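Local coordinates for McyG protein (Microcystis aeruginosa PCC 7806, PDB 4R0M) that probably activates phenylalanine-like starter acids as acyl-adenylates and passes them to its carrier domain during microcystin synthesis, at residues A[206-220]-A[233-247]. Residues are numbered along the deposited sequence; the frame is centred on the assembly and turned at random.
Sequences TVVMNHFTQQEVTLN and LGIMAVDLACDQIHV
Asn220 and His246 form a parallel bridge pair where strands 217-220 and 243-246 run together, their segment axes 15° apart; with helix 227-240 they form a beta-alpha-beta unit in the adenylation domain's mixed sheet. Thr218 N donates to Asp243 O at 3.1 Å, and Asn220 N to Ile245 O at 2.8 Å. Asn220 ND2 reaches His246 ND1 at 3.3 Å, within 8° of the ring plane, and also bonds Met222 O. Across the ring, His246 NE2 donates to Gln244 OE1 over 2.7 Å, on an in-plane lone pair, so two in-plane bonds fix the imidazole's rotation. Replacing the ring of His246 with an alanine methyl would probably leave Gln244 OE1 without this donor and Asn220 ND2 without its ring acceptor, though still bonded to Met222 O. Leu233 packs from the helix on the same sheet face, CD2 3.8 Å from Thr218 CB and CD1 3.7 Å from Asn220 CB. Farther out, Val207 of helix 206-210 and loop residue Phe212 pack on Leu240 and Met236. Bent at chi3, selenomethionine Met236 crosses Phe212 at roughly a right angle: SE lies 5.0 Å from the Phe212 ring centroid, an oblique Met-aromatic contact, and methyl CE 3.7 Å from Phe212 CD2.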
loop_
_atom_site.group_PDB
_atom_site.type_symbol
_atom_site.label_atom_id
_atom_site.label_comp_id
_atom_site.label_asym_id
_atom_site.label_seq_id
_atom_site.Cartn_x
_atom_site.Cartn_y
_atom_site.Cartn_z
ATOM N N THR A 206 -9.203 -13.999 -6.804
ATOM C CA THR A 206 -9.934 -13.131 -5.878
ATOM C C THR A 206 -11.434 -13.100 -6.200
ATOM O O THR A 206 -12.267 -13.136 -5.292
ATOM C CB THR A 206 -9.342 -11.702 -5.865
ATOM O OG1 THR A 206 -7.948 -11.770 -5.547
ATOM C CG2 THR A 206 -10.037 -10.822 -4.836
ATOM N N VAL A 207 -11.763 -13.051 -7.490
ATOM C CA VAL A 207 -13.155 -12.993 -7.943
ATOM C C VAL A 207 -13.908 -14.284 -7.610
ATOM O O VAL A 207 -14.972 -14.236 -6.987
ATOM C CB VAL A 207 -13.251 -12.645 -9.451
ATOM C CG1 VAL A 207 -14.646 -12.926 -9.999
ATOM C CG2 VAL A 207 -12.880 -11.186 -9.680
ATOM N N VAL A 208 -13.342 -15.426 -8.003
ATOM C CA VAL A 208 -13.948 -16.737 -7.745
ATOM C C VAL A 208 -14.177 -16.972 -6.248
ATOM O O VAL A 208 -15.270 -17.379 -5.840
ATOM C CB VAL A 208 -13.115 -17.898 -8.353
ATOM C CG1 VAL A 208 -13.716 -19.251 -7.993
ATOM C CG2 VAL A 208 -13.029 -17.764 -9.867
HETATM N N MSE A 209 -13.151 -16.699 -5.440
HETATM C CA MSE A 209 -13.203 -16.935 -3.995
HETATM C C MSE A 209 -14.224 -16.061 -3.317
HETATM O O MSE A 209 -14.952 -16.523 -2.435
HETATM C CB MSE A 209 -11.823 -16.690 -3.380
HETATM C CG MSE A 209 -11.791 -16.959 -1.875
HETATM SE SE MSE A 209 -9.955 -16.735 -1.197
HETATM C CE MSE A 209 -10.397 -16.734 0.721
ATOM N N ASN A 210 -14.298 -14.796 -3.724
ATOM C CA ASN A 210 -15.132 -13.820 -3.020
ATOM C C ASN A 210 -16.453 -13.476 -3.705
ATOM O O ASN A 210 -17.212 -12.636 -3.211
ATOM C CB ASN A 210 -14.318 -12.563 -2.699
ATOM C CG ASN A 210 -13.156 -12.851 -1.764
ATOM O OD1 ASN A 210 -13.350 -13.279 -0.626
ATOM N ND2 ASN A 210 -11.939 -12.622 -2.242
ATOM N N HIS A 211 -16.721 -14.140 -4.830
ATOM C CA HIS A 211 -17.996 -14.032 -5.557
ATOM C C HIS A 211 -18.300 -12.636 -6.043
ATOM O O HIS A 211 -19.415 -12.135 -5.874
ATOM C CB HIS A 211 -19.159 -14.575 -4.720
ATOM C CG HIS A 211 -18.895 -15.929 -4.102
ATOM N ND1 HIS A 211 -18.824 -17.058 -4.832
ATOM C CD2 HIS A 211 -18.694 -16.304 -2.775
ATOM C CE1 HIS A 211 -18.582 -18.104 -4.018
ATOM N NE2 HIS A 211 -18.504 -17.640 -2.758
ATOM N N PHE A 212 -17.305 -11.995 -6.652
ATOM C CA PHE A 212 -17.495 -10.668 -7.232
ATOM C C PHE A 212 -18.103 -10.781 -8.627
ATOM O O PHE A 212 -17.793 -11.711 -9.373
ATOM C CB PHE A 212 -16.172 -9.893 -7.303
ATOM C CG PHE A 212 -15.529 -9.624 -5.963
ATOM C CD1 PHE A 212 -16.297 -9.459 -4.810
ATOM C CD2 PHE A 212 -14.147 -9.494 -5.864
ATOM C CE1 PHE A 212 -15.694 -9.202 -3.586
ATOM C CE2 PHE A 212 -13.539 -9.232 -4.644
ATOM C CZ PHE A 212 -14.313 -9.082 -3.504
ATOM N N THR A 213 -18.968 -9.831 -8.970
ATOM C CA THR A 213 -19.611 -9.788 -10.286
ATOM C C THR A 213 -19.516 -8.380 -10.869
ATOM O O THR A 213 -18.994 -7.475 -10.216
ATOM C CB THR A 213 -21.092 -10.227 -10.220
ATOM O OG1 THR A 213 -21.792 -9.431 -9.255
ATOM C CG2 THR A 213 -21.207 -11.700 -9.838
ATOM N N GLN A 214 -20.025 -8.192 -12.087
ATOM C CA GLN A 214 -19.971 -6.886 -12.760
ATOM C C GLN A 214 -20.824 -5.808 -12.082
ATOM O O GLN A 214 -20.738 -4.631 -12.431
ATOM C CB GLN A 214 -20.338 -7.011 -14.245
ATOM C CG GLN A 214 -21.735 -7.547 -14.525
ATOM C CD GLN A 214 -22.198 -7.273 -15.947
ATOM O OE1 GLN A 214 -21.833 -6.261 -16.550
ATOM N NE2 GLN A 214 -23.017 -8.173 -16.486
ATOM N N GLN A 215 -21.635 -6.219 -11.111
ATOM C CA GLN A 215 -22.486 -5.298 -10.361
ATOM C C GLN A 215 -21.762 -4.632 -9.182
ATOM O O GLN A 215 -22.334 -3.767 -8.513
ATOM C CB GLN A 215 -23.755 -6.007 -9.869
ATOM C CG GLN A 215 -24.751 -6.377 -10.961
ATOM C CD GLN A 215 -24.514 -7.761 -11.547
ATOM O OE1 GLN A 215 -24.171 -8.705 -10.836
ATOM N NE2 GLN A 215 -24.715 -7.887 -12.852
ATOM N N GLU A 216 -20.515 -5.031 -8.931
ATOM C CA GLU A 216 -19.731 -4.462 -7.831
ATOM C C GLU A 216 -19.423 -2.990 -8.067
ATOM O O GLU A 216 -19.360 -2.529 -9.208
ATOM C CB GLU A 216 -18.413 -5.221 -7.613
ATOM C CG GLU A 216 -18.530 -6.721 -7.363
ATOM C CD GLU A 216 -19.283 -7.087 -6.096
ATOM O OE1 GLU A 216 -19.561 -6.193 -5.269
ATOM O OE2 GLU A 216 -19.598 -8.286 -5.930
ATOM N N VAL A 217 -19.249 -2.257 -6.974
ATOM C CA VAL A 217 -18.774 -0.881 -7.030
ATOM C C VAL A 217 -17.563 -0.763 -6.104
ATOM O O VAL A 217 -17.690 -0.859 -4.882
ATOM C CB VAL A 217 -19.871 0.128 -6.625
ATOM C CG1 VAL A 217 -19.338 1.551 -6.696
ATOM C CG2 VAL A 217 -21.105 -0.021 -7.511
ATOM N N THR A 218 -16.388 -0.589 -6.703
ATOM C CA THR A 218 -15.148 -0.449 -5.942
ATOM C C THR A 218 -14.809 1.019 -5.728
ATOM O O THR A 218 -15.072 1.855 -6.594
ATOM C CB THR A 218 -13.953 -1.148 -6.629
ATOM O OG1 THR A 218 -13.663 -0.505 -7.875
ATOM C CG2 THR A 218 -14.243 -2.626 -6.875
ATOM N N LEU A 219 -14.235 1.324 -4.565
ATOM C CA LEU A 219 -13.742 2.666 -4.264
ATOM C C LEU A 219 -12.328 2.609 -3.692
ATOM O O LEU A 219 -12.078 1.949 -2.678
ATOM C CB LEU A 219 -14.690 3.406 -3.309
ATOM C CG LEU A 219 -14.345 4.846 -2.898
ATOM C CD1 LEU A 219 -15.603 5.665 -2.662
ATOM C CD2 LEU A 219 -13.447 4.892 -1.669
ATOM N N ASN A 220 -11.412 3.308 -4.357
ATOM C CA ASN A 220 -10.039 3.439 -3.899
ATOM C C ASN A 220 -9.715 4.879 -3.524
ATOM O O ASN A 220 -10.101 5.815 -4.229
ATOM C CB ASN A 220 -9.062 2.966 -4.975
ATOM C CG ASN A 220 -7.614 3.228 -4.603
ATOM O OD1 ASN A 220 -7.085 2.644 -3.660
ATOM N ND2 ASN A 220 -6.968 4.119 -5.343
ATOM N N LEU A 233 -8.066 -2.653 -6.947
ATOM C CA LEU A 233 -9.122 -1.659 -7.137
ATOM C C LEU A 233 -8.970 -0.896 -8.453
ATOM O O LEU A 233 -9.479 0.216 -8.606
ATOM C CB LEU A 233 -9.193 -0.706 -5.939
ATOM C CG LEU A 233 -9.499 -1.358 -4.585
ATOM C CD1 LEU A 233 -9.338 -0.358 -3.451
ATOM C CD2 LEU A 233 -10.886 -1.988 -4.555
ATOM N N GLY A 234 -8.272 -1.516 -9.400
ATOM C CA GLY A 234 -8.102 -0.968 -10.736
ATOM C C GLY A 234 -8.385 -2.028 -11.778
ATOM O O GLY A 234 -9.497 -2.114 -12.305
ATOM N N ILE A 235 -7.376 -2.850 -12.053
ATOM C CA ILE A 235 -7.452 -3.894 -13.076
ATOM C C ILE A 235 -8.534 -4.943 -12.789
ATOM O O ILE A 235 -9.177 -5.437 -13.719
ATOM C CB ILE A 235 -6.073 -4.561 -13.289
ATOM C CG1 ILE A 235 -5.088 -3.553 -13.896
ATOM C CG2 ILE A 235 -6.185 -5.800 -14.172
ATOM C CD1 ILE A 235 -3.629 -3.879 -13.651
HETATM N N MSE A 236 -8.742 -5.268 -11.513
HETATM C CA MSE A 236 -9.818 -6.185 -11.116
HETATM C C MSE A 236 -11.152 -5.665 -11.578
HETATM O O MSE A 236 -11.949 -6.415 -12.149
HETATM C CB MSE A 236 -9.846 -6.450 -9.608
HETATM C CG MSE A 236 -10.813 -7.600 -9.317
HETATM SE SE MSE A 236 -10.899 -8.063 -7.406
HETATM C CE MSE A 236 -12.039 -6.563 -6.834
ATOM N N ALA A 237 -11.401 -4.377 -11.345
ATOM C CA ALA A 237 -12.663 -3.753 -11.722
ATOM C C ALA A 237 -12.883 -3.795 -13.233
ATOM O O ALA A 237 -14.009 -3.982 -13.695
ATOM C CB ALA A 237 -12.724 -2.326 -11.208
ATOM N N VAL A 238 -11.799 -3.625 -13.987
ATOM C CA VAL A 238 -11.835 -3.732 -15.445
ATOM C C VAL A 238 -12.146 -5.177 -15.857
ATOM O O VAL A 238 -12.986 -5.408 -16.727
ATOM C CB VAL A 238 -10.516 -3.248 -16.087
ATOM C CG1 VAL A 238 -10.591 -3.320 -17.606
ATOM C CG2 VAL A 238 -10.202 -1.824 -15.651
ATOM N N ASP A 239 -11.480 -6.131 -15.207
ATOM C CA ASP A 239 -11.702 -7.559 -15.435
ATOM C C ASP A 239 -13.157 -7.951 -15.185
ATOM O O ASP A 239 -13.730 -8.743 -15.930
ATOM C CB ASP A 239 -10.766 -8.387 -14.546
ATOM C CG ASP A 239 -10.644 -9.837 -14.999
ATOM O OD1 ASP A 239 -10.871 -10.123 -16.196
ATOM O OD2 ASP A 239 -10.304 -10.692 -14.155
ATOM N N LEU A 240 -13.743 -7.382 -14.135
ATOM C CA LEU A 240 -15.150 -7.589 -13.810
ATOM C C LEU A 240 -16.075 -6.746 -14.684
ATOM O O LEU A 240 -17.264 -7.045 -14.796
ATOM C CB LEU A 240 -15.407 -7.252 -12.339
ATOM C CG LEU A 240 -14.930 -8.224 -11.260
ATOM C CD1 LEU A 240 -14.886 -7.518 -9.913
ATOM C CD2 LEU A 240 -15.819 -9.461 -11.197
ATOM N N ALA A 241 -15.517 -5.700 -15.298
ATOM C CA ALA A 241 -16.287 -4.682 -16.027
ATOM C C ALA A 241 -17.272 -3.943 -15.109
ATOM O O ALA A 241 -18.343 -3.508 -15.542
ATOM C CB ALA A 241 -17.000 -5.286 -17.235
ATOM N N CYS A 242 -16.895 -3.802 -13.839
ATOM C CA CYS A 242 -17.736 -3.128 -12.853
ATOM C C CYS A 242 -17.331 -1.665 -12.698
ATOM O O CYS A 242 -16.293 -1.247 -13.209
ATOM C CB CYS A 242 -17.668 -3.854 -11.507
ATOM S SG CYS A 242 -16.143 -3.604 -10.567
ATOM N N ASP A 243 -18.158 -0.892 -12.000
ATOM C CA ASP A 243 -17.841 0.502 -11.704
ATOM C C ASP A 243 -16.687 0.615 -10.708
ATOM O O ASP A 243 -16.648 -0.106 -9.705
ATOM C CB ASP A 243 -19.071 1.234 -11.164
ATOM C CG ASP A 243 -19.980 1.749 -12.266
ATOM O OD1 ASP A 243 -19.472 2.152 -13.335
ATOM O OD2 ASP A 243 -21.211 1.767 -12.054
ATOM N N GLN A 244 -15.745 1.507 -11.007
ATOM C CA GLN A 244 -14.641 1.801 -10.091
ATOM C C GLN A 244 -14.497 3.298 -9.824
ATOM O O GLN A 244 -14.635 4.125 -10.730
ATOM C CB GLN A 244 -13.313 1.183 -10.566
ATOM C CG GLN A 244 -12.747 1.734 -11.866
ATOM C CD GLN A 244 -11.400 1.124 -12.210
ATOM O OE1 GLN A 244 -10.357 1.567 -11.723
ATOM N NE2 GLN A 244 -11.416 0.108 -13.068
ATOM N N ILE A 245 -14.223 3.628 -8.567
ATOM C CA ILE A 245 -14.106 5.012 -8.124
ATOM C C ILE A 245 -12.716 5.253 -7.542
ATOM O O ILE A 245 -12.189 4.414 -6.805
ATOM C CB ILE A 245 -15.191 5.364 -7.082
ATOM C CG1 ILE A 245 -16.574 4.928 -7.585
ATOM C CG2 ILE A 245 -15.185 6.857 -6.777
ATOM C CD1 ILE A 245 -17.600 4.726 -6.493
ATOM N N HIS A 246 -12.127 6.394 -7.891
ATOM C CA HIS A 246 -10.818 6.779 -7.379
ATOM C C HIS A 246 -10.832 8.160 -6.787
ATOM O O HIS A 246 -11.176 9.139 -7.457
ATOM C CB HIS A 246 -9.754 6.641 -8.458
ATOM C CG HIS A 246 -9.485 5.211 -8.852
ATOM N ND1 HIS A 246 -8.652 4.414 -8.157
ATOM C CD2 HIS A 246 -9.995 4.436 -9.893
ATOM C CE1 HIS A 246 -8.618 3.197 -8.727
ATOM N NE2 HIS A 246 -9.441 3.211 -9.788
ATOM N N VAL A 247 -10.461 8.229 -5.511
ATOM C CA VAL A 247 -10.465 9.468 -4.735
ATOM C C VAL A 247 -9.024 9.789 -4.336
ATOM O O VAL A 247 -8.281 8.880 -3.961
ATOM C CB VAL A 247 -11.323 9.317 -3.455
ATOM C CG1 VAL A 247 -11.657 10.677 -2.853
ATOM C CG2 VAL A 247 -12.603 8.542 -3.744
#